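Local coordinates for uncharacterized protein (Bombyx mori, PDB 5AZ0) that probably reduces aldehydes and ketones with a nicotinamide cofactor, as a silkworm member (AKR2E5) of the aldo-keto reductase family, at residues A[138-143]-A[323-328]; A[315-320]-A[336-341]. All coordinates share one frame; numbering follows the deposited sequence.

Interaction 1 (A[138-143]-A[323-328]); sequences WPMSIS and NYPFDV
Trp138 and Phe326 bring their aromatic rings together at the CZ3-CH2 side of the indole's six-membered ring. Trp138 CZ3 lies 3.6 Å from Phe326 CZ. CE2 of the phenylalanine sits at the edge of the indole, in its plane. The two planes stand at 75° with an oblique approach. Trp138 CG is anti to the carbonyl carbon (chi1 -66°), and from there the indole carries its benzo side across to Phe326. Arg311 makes a cation-pi contact with the Phe326 ring.

Pro325 takes part in several of the aliphatic contacts. Its CG approaches the edge of the indole, 4.0 Å from Trp138 CZ3, and also lies over one face of the Phe326 ring. Met140 is bent at chi2 and chi3, and its SD comes to 3.8 Å from Pro325 CD. Met140 CG lies against the backbone, 3.6 Å from Tyr324 N. Pro139 CG packs 3.3 Å from Asn323 O.

The fold is a TIM barrel, and residues 138-143 form part of one of its loops. They follow strand 133-136 at its C-terminal end, the end that carries the active site in aldo-keto reductases. Residues 323-328 belong to the C-terminal tail that closes over this loop.

Polar contact is sparse, and no direct hydrogen bond joins the segments. Asn323 O accepts a hydrogen bond from Gln181. Farther out, one water lies between Ser141 OG and Asn323 OD1. It donates to the asparagine oxygen over 3.0 Å.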
loop_
_atom_site.group_PDB
_atom_site.type_symbol
_atom_site.label_atom_id
_atom_site.label_comp_id
_atom_site.label_asym_id
_atom_site.label_seq_id
_atom_site.Cartn_x
_atom_site.Cartn_y
_atom_site.Cartn_z
ATOM N N TRP A 138 4.212 6.349 -7.857
ATOM C CA TRP A 138 4.307 5.699 -9.172
ATOM C C TRP A 138 5.591 6.069 -9.800
ATOM O O TRP A 138 6.161 7.100 -9.464
ATOM C CB TRP A 138 3.188 6.133 -10.123
ATOM C CG TRP A 138 1.884 5.699 -9.661
ATOM C CD1 TRP A 138 1.123 6.292 -8.717
ATOM C CD2 TRP A 138 1.141 4.547 -10.114
ATOM N NE1 TRP A 138 -0.084 5.594 -8.561
ATOM C CE2 TRP A 138 -0.068 4.503 -9.387
ATOM C CE3 TRP A 138 1.372 3.572 -11.088
ATOM C CZ2 TRP A 138 -1.024 3.505 -9.571
ATOM C CZ3 TRP A 138 0.417 2.550 -11.274
ATOM C CH2 TRP A 138 -0.764 2.527 -10.515
ATOM N N PRO A 139 6.078 5.233 -10.740
ATOM C CA PRO A 139 7.337 5.502 -11.406
ATOM C C PRO A 139 7.253 6.636 -12.481
ATOM O O PRO A 139 8.301 7.184 -12.915
ATOM C CB PRO A 139 7.710 4.117 -11.995
ATOM C CG PRO A 139 6.439 3.437 -12.168
ATOM C CD PRO A 139 5.555 3.891 -11.058
ATOM N N MET A 140 6.046 7.002 -12.895
ATOM C CA MET A 140 5.866 8.068 -13.920
ATOM C C MET A 140 6.064 9.462 -13.280
ATOM O O MET A 140 5.803 9.666 -12.085
ATOM C CB MET A 140 4.493 8.007 -14.585
ATOM C CG MET A 140 4.108 6.649 -15.101
ATOM S SD MET A 140 3.245 5.586 -13.950
ATOM C CE MET A 140 1.730 6.408 -13.481
ATOM N N SER A 141 6.541 10.373 -14.111
ATOM C CA SER A 141 6.725 11.769 -13.817
ATOM C C SER A 141 5.805 12.573 -14.744
ATOM O O SER A 141 6.092 12.689 -15.934
ATOM C CB SER A 141 8.155 12.133 -14.080
ATOM O OG SER A 141 8.494 12.053 -15.488
ATOM N N ILE A 142 4.724 13.076 -14.181
ATOM C CA ILE A 142 3.627 13.727 -14.865
ATOM C C ILE A 142 3.239 15.068 -14.208
ATOM O O ILE A 142 2.845 15.093 -13.018
ATOM C CB ILE A 142 2.368 12.820 -14.879
ATOM C CG1 ILE A 142 2.775 11.454 -15.477
ATOM C CG2 ILE A 142 1.233 13.440 -15.694
ATOM C CD1 ILE A 142 1.683 10.436 -15.512
ATOM N N SER A 143 3.245 16.161 -14.991
ATOM C CA SER A 143 2.822 17.479 -14.467
ATOM C C SER A 143 1.374 17.465 -14.053
ATOM O O SER A 143 0.589 16.569 -14.382
ATOM C CB SER A 143 3.079 18.654 -15.454
ATOM O OG SER A 143 2.001 18.745 -16.393
ATOM N N ASN A 323 7.594 5.096 -18.299
ATOM C CA ASN A 323 7.635 4.364 -17.019
ATOM C C ASN A 323 6.305 3.878 -16.491
ATOM O O ASN A 323 6.233 3.260 -15.410
ATOM C CB ASN A 323 8.422 5.161 -15.964
ATOM C CG ASN A 323 9.883 5.243 -16.278
ATOM O OD1 ASN A 323 10.502 6.318 -16.338
ATOM N ND2 ASN A 323 10.482 4.115 -16.365
ATOM N N TYR A 324 5.241 4.013 -17.273
ATOM C CA TYR A 324 4.062 3.269 -16.958
ATOM C C TYR A 324 4.436 1.800 -16.761
ATOM O O TYR A 324 5.152 1.224 -17.599
ATOM C CB TYR A 324 3.086 3.320 -18.072
ATOM C CG TYR A 324 1.818 2.539 -17.818
ATOM C CD1 TYR A 324 0.809 3.045 -17.013
ATOM C CD2 TYR A 324 1.576 1.336 -18.463
ATOM C CE1 TYR A 324 -0.379 2.368 -16.793
ATOM C CE2 TYR A 324 0.394 0.653 -18.283
ATOM C CZ TYR A 324 -0.597 1.154 -17.448
ATOM O OH TYR A 324 -1.821 0.475 -17.282
ATOM N N PRO A 325 3.996 1.196 -15.640
ATOM C CA PRO A 325 4.640 -0.067 -15.245
ATOM C C PRO A 325 4.014 -1.320 -15.814
ATOM O O PRO A 325 4.693 -2.314 -15.902
ATOM C CB PRO A 325 4.522 -0.068 -13.695
ATOM C CG PRO A 325 3.282 0.751 -13.444
ATOM C CD PRO A 325 3.262 1.833 -14.511
ATOM N N PHE A 326 2.744 -1.268 -16.149
ATOM C CA PHE A 326 2.026 -2.463 -16.510
ATOM C C PHE A 326 2.078 -2.736 -18.041
ATOM O O PHE A 326 2.493 -1.867 -18.827
ATOM C CB PHE A 326 0.587 -2.349 -16.027
ATOM C CG PHE A 326 0.438 -1.876 -14.601
ATOM C CD1 PHE A 326 1.297 -2.332 -13.572
ATOM C CD2 PHE A 326 -0.565 -0.965 -14.279
ATOM C CE1 PHE A 326 1.127 -1.900 -12.265
ATOM C CE2 PHE A 326 -0.740 -0.539 -12.983
ATOM C CZ PHE A 326 0.110 -1.012 -11.975
ATOM N N ASP A 327 1.636 -3.926 -18.434
ATOM C CA ASP A 327 1.553 -4.298 -19.885
ATOM C C ASP A 327 0.570 -3.377 -20.552
ATOM O O ASP A 327 -0.446 -3.104 -19.992
ATOM C CB ASP A 327 1.127 -5.786 -20.093
ATOM C CG ASP A 327 2.285 -6.781 -19.813
ATOM O OD1 ASP A 327 3.485 -6.380 -19.825
ATOM O OD2 ASP A 327 1.993 -7.976 -19.560
ATOM N N VAL A 328 0.907 -2.852 -21.714
ATOM C CA VAL A 328 0.031 -1.914 -22.409
ATOM C C VAL A 328 -1.014 -2.673 -23.252
ATOM O O VAL A 328 -0.685 -3.655 -23.891
ATOM C CB VAL A 328 0.919 -0.970 -23.275
ATOM C CG1 VAL A 328 0.100 0.028 -24.103
ATOM C CG2 VAL A 328 1.895 -0.202 -22.365
HETATM O O HOH W 1 9.404 9.055 -16.450
#

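Interaction 2 (A[315-320]-A[336-341])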
loop_
_atom_site.group_PDB
_atom_site.type_symbol
_atom_site.label_atom_id
_atom_site.label_comp_id
_atom_site.label_asym_id
_atom_site.label_seq_id
_atom_site.Cartn_x
_atom_site.Cartn_y
_atom_site.Cartn_z
ATOM N N PRO A 315 -4.776 1.767 -14.400
ATOM C CA PRO A 315 -5.219 3.093 -14.772
ATOM C C PRO A 315 -4.818 3.372 -16.224
ATOM O O PRO A 315 -3.697 3.802 -16.495
ATOM C CB PRO A 315 -4.519 3.990 -13.731
ATOM C CG PRO A 315 -3.332 3.216 -13.303
ATOM C CD PRO A 315 -3.638 1.771 -13.467
ATOM N N LEU A 316 -5.771 3.161 -17.147
ATOM C CA LEU A 316 -5.463 3.186 -18.599
ATOM C C LEU A 316 -5.019 4.520 -19.074
ATOM O O LEU A 316 -4.140 4.586 -19.927
ATOM C CB LEU A 316 -6.661 2.683 -19.433
ATOM C CG LEU A 316 -6.862 1.169 -19.161
ATOM C CD1 LEU A 316 -8.286 0.738 -19.472
ATOM C CD2 LEU A 316 -5.795 0.277 -19.846
ATOM N N PHE A 317 -5.538 5.598 -18.466
ATOM C CA PHE A 317 -5.034 6.982 -18.751
ATOM C C PHE A 317 -3.548 7.196 -18.563
ATOM O O PHE A 317 -3.039 8.126 -19.119
ATOM C CB PHE A 317 -5.792 8.048 -17.974
ATOM C CG PHE A 317 -6.072 7.680 -16.546
ATOM C CD1 PHE A 317 -5.122 7.914 -15.555
ATOM C CD2 PHE A 317 -7.285 7.145 -16.195
ATOM C CE1 PHE A 317 -5.383 7.563 -14.236
ATOM C CE2 PHE A 317 -7.548 6.794 -14.887
ATOM C CZ PHE A 317 -6.583 6.990 -13.899
ATOM N N TRP A 318 -2.820 6.310 -17.835
ATOM C CA TRP A 318 -1.367 6.485 -17.743
ATOM C C TRP A 318 -0.532 5.678 -18.699
ATOM O O TRP A 318 0.688 5.901 -18.763
ATOM C CB TRP A 318 -0.896 6.235 -16.277
ATOM C CG TRP A 318 -1.320 7.342 -15.308
ATOM C CD1 TRP A 318 -1.443 8.694 -15.585
ATOM C CD2 TRP A 318 -1.637 7.199 -13.922
ATOM N NE1 TRP A 318 -1.812 9.377 -14.449
ATOM C CE2 TRP A 318 -1.944 8.498 -13.419
ATOM C CE3 TRP A 318 -1.652 6.121 -13.043
ATOM C CZ2 TRP A 318 -2.279 8.729 -12.098
ATOM C CZ3 TRP A 318 -1.991 6.355 -11.691
ATOM C CH2 TRP A 318 -2.300 7.675 -11.244
ATOM N N GLN A 319 -1.148 4.771 -19.473
ATOM C CA GLN A 319 -0.371 3.956 -20.487
ATOM C C GLN A 319 0.577 4.696 -21.383
ATOM O O GLN A 319 1.694 4.223 -21.569
ATOM C CB GLN A 319 -1.235 3.090 -21.393
ATOM C CG GLN A 319 -2.112 2.080 -20.662
ATOM C CD GLN A 319 -2.648 0.946 -21.560
ATOM O OE1 GLN A 319 -2.914 -0.163 -21.078
ATOM N NE2 GLN A 319 -2.844 1.241 -22.852
ATOM N N PRO A 320 0.180 5.867 -21.915
ATOM C CA PRO A 320 1.115 6.595 -22.826
ATOM C C PRO A 320 2.318 7.254 -22.159
ATOM O O PRO A 320 3.170 7.812 -22.872
ATOM C CB PRO A 320 0.255 7.704 -23.451
ATOM C CG PRO A 320 -1.114 7.504 -22.946
ATOM C CD PRO A 320 -1.129 6.520 -21.802
ATOM N N ASP A 336 -7.297 11.048 -21.990
ATOM C CA ASP A 336 -7.229 12.198 -21.071
ATOM C C ASP A 336 -7.233 11.828 -19.560
ATOM O O ASP A 336 -8.174 11.161 -19.078
ATOM C CB ASP A 336 -8.376 13.187 -21.349
ATOM C CG ASP A 336 -7.979 14.326 -22.308
ATOM O OD1 ASP A 336 -6.780 14.630 -22.497
ATOM O OD2 ASP A 336 -8.900 14.940 -22.872
ATOM N N ILE A 337 -6.207 12.298 -18.820
ATOM C CA ILE A 337 -6.094 11.997 -17.376
ATOM C C ILE A 337 -7.186 12.758 -16.616
ATOM O O ILE A 337 -7.151 13.987 -16.605
ATOM C CB ILE A 337 -4.689 12.387 -16.770
ATOM C CG1 ILE A 337 -3.559 11.563 -17.395
ATOM C CG2 ILE A 337 -4.688 12.184 -15.239
ATOM C CD1 ILE A 337 -2.159 12.104 -17.201
ATOM N N PRO A 338 -8.128 12.063 -15.957
ATOM C CA PRO A 338 -9.130 12.841 -15.175
ATOM C C PRO A 338 -8.477 13.806 -14.188
ATOM O O PRO A 338 -7.361 13.506 -13.643
ATOM C CB PRO A 338 -9.952 11.784 -14.415
ATOM C CG PRO A 338 -9.466 10.461 -14.878
ATOM C CD PRO A 338 -8.335 10.611 -15.868
ATOM N N ILE A 339 -9.148 14.946 -13.946
ATOM C CA ILE A 339 -8.556 15.999 -13.092
ATOM C C ILE A 339 -8.271 15.517 -11.629
ATOM O O ILE A 339 -7.248 15.878 -11.074
ATOM C CB ILE A 339 -9.375 17.323 -13.112
ATOM C CG1 ILE A 339 -8.540 18.507 -12.560
ATOM C CG2 ILE A 339 -10.699 17.173 -12.350
ATOM C CD1 ILE A 339 -8.824 19.851 -13.258
ATOM N N ALA A 340 -9.155 14.698 -11.043
ATOM C CA ALA A 340 -8.956 14.132 -9.720
ATOM C C ALA A 340 -7.650 13.275 -9.531
ATOM O O ALA A 340 -7.258 13.019 -8.399
ATOM C CB ALA A 340 -10.167 13.314 -9.295
ATOM N N MET A 341 -6.986 12.891 -10.627
ATOM C CA MET A 341 -5.720 12.198 -10.592
ATOM C C MET A 341 -4.548 13.165 -10.765
ATOM O O MET A 341 -3.410 12.717 -10.918
ATOM C CB MET A 341 -5.693 11.150 -11.709
ATOM C CG MET A 341 -6.943 10.274 -11.800
ATOM S SD MET A 341 -7.327 9.389 -10.321
ATOM C CE MET A 341 -5.814 8.461 -10.097
HETATM O O HOH W 2 -1.502 12.088 -12.995
#
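Phe317 points its side chain at residues 336-341 and meets Ile337, then Pro338, then Met341 from CB to the tip. CB lies 4.2 Å from Ile337 CG1. CG faces Pro338 CD. Farther along one side of the ring, CD2 is 3.6 Å from Pro338 CD, and CE2 touches both CD and CG of the proline. This is a CH-pi contact over the ring face, with Pro338 CD only 21° off the ring normal. CE1 and CZ reach Met341, and CZ is 3.9 Å from Met341 CG. The sulfur of Met341 is more distant and oblique to the ring, a Met-aromatic contact. Pro315 CA lies over the opposite face of Phe317, so prolines from both segments flank the ring. A chi1 of 42°, with CG between the backbone N and the carbonyl carbon, accompanies this placing of the ring between Pro315 and Pro338.

Trp318 packs beside it, with Phe317 CE1 over the centre of its ring. Ile337 CD1 comes to the indole edge, 3.8 Å from Trp318 CD1. Met341 curls back through its bent chain, and its CE is 3.8 Å from Trp318 CH2. A water accepts from Trp318 NE1 and donates to Met341 O, bridging the segments. Met341 O also accepts from Trp106 NE1.

Each segment contains a short 3-10 turn, 316-318 and 339-341. The arrangement is a fold-back within the long C-terminal tail that aldo-keto reductases add after the barrel.

How the interactions relate
Interaction 1 is mostly buried and joins a barrel loop to the C-terminal tail. Interaction 2 is partly buried and joins two parts of that same tail. Their centres lie 10 Å apart, and their segments alternate along the chain. Trp318 links them: its ring meets Trp138 edge-to-face and packs against Met140. Tyr324 of interaction 1 also touches the Trp318 backbone. Both contacts are largely apolar, without direct hydrogen bonds between segments, and each has one water between its halves. In interaction 1, proline and methionine fill in beside an oblique aromatic pair. In interaction 2, aliphatic groups gather round two neighbouring aromatic rings.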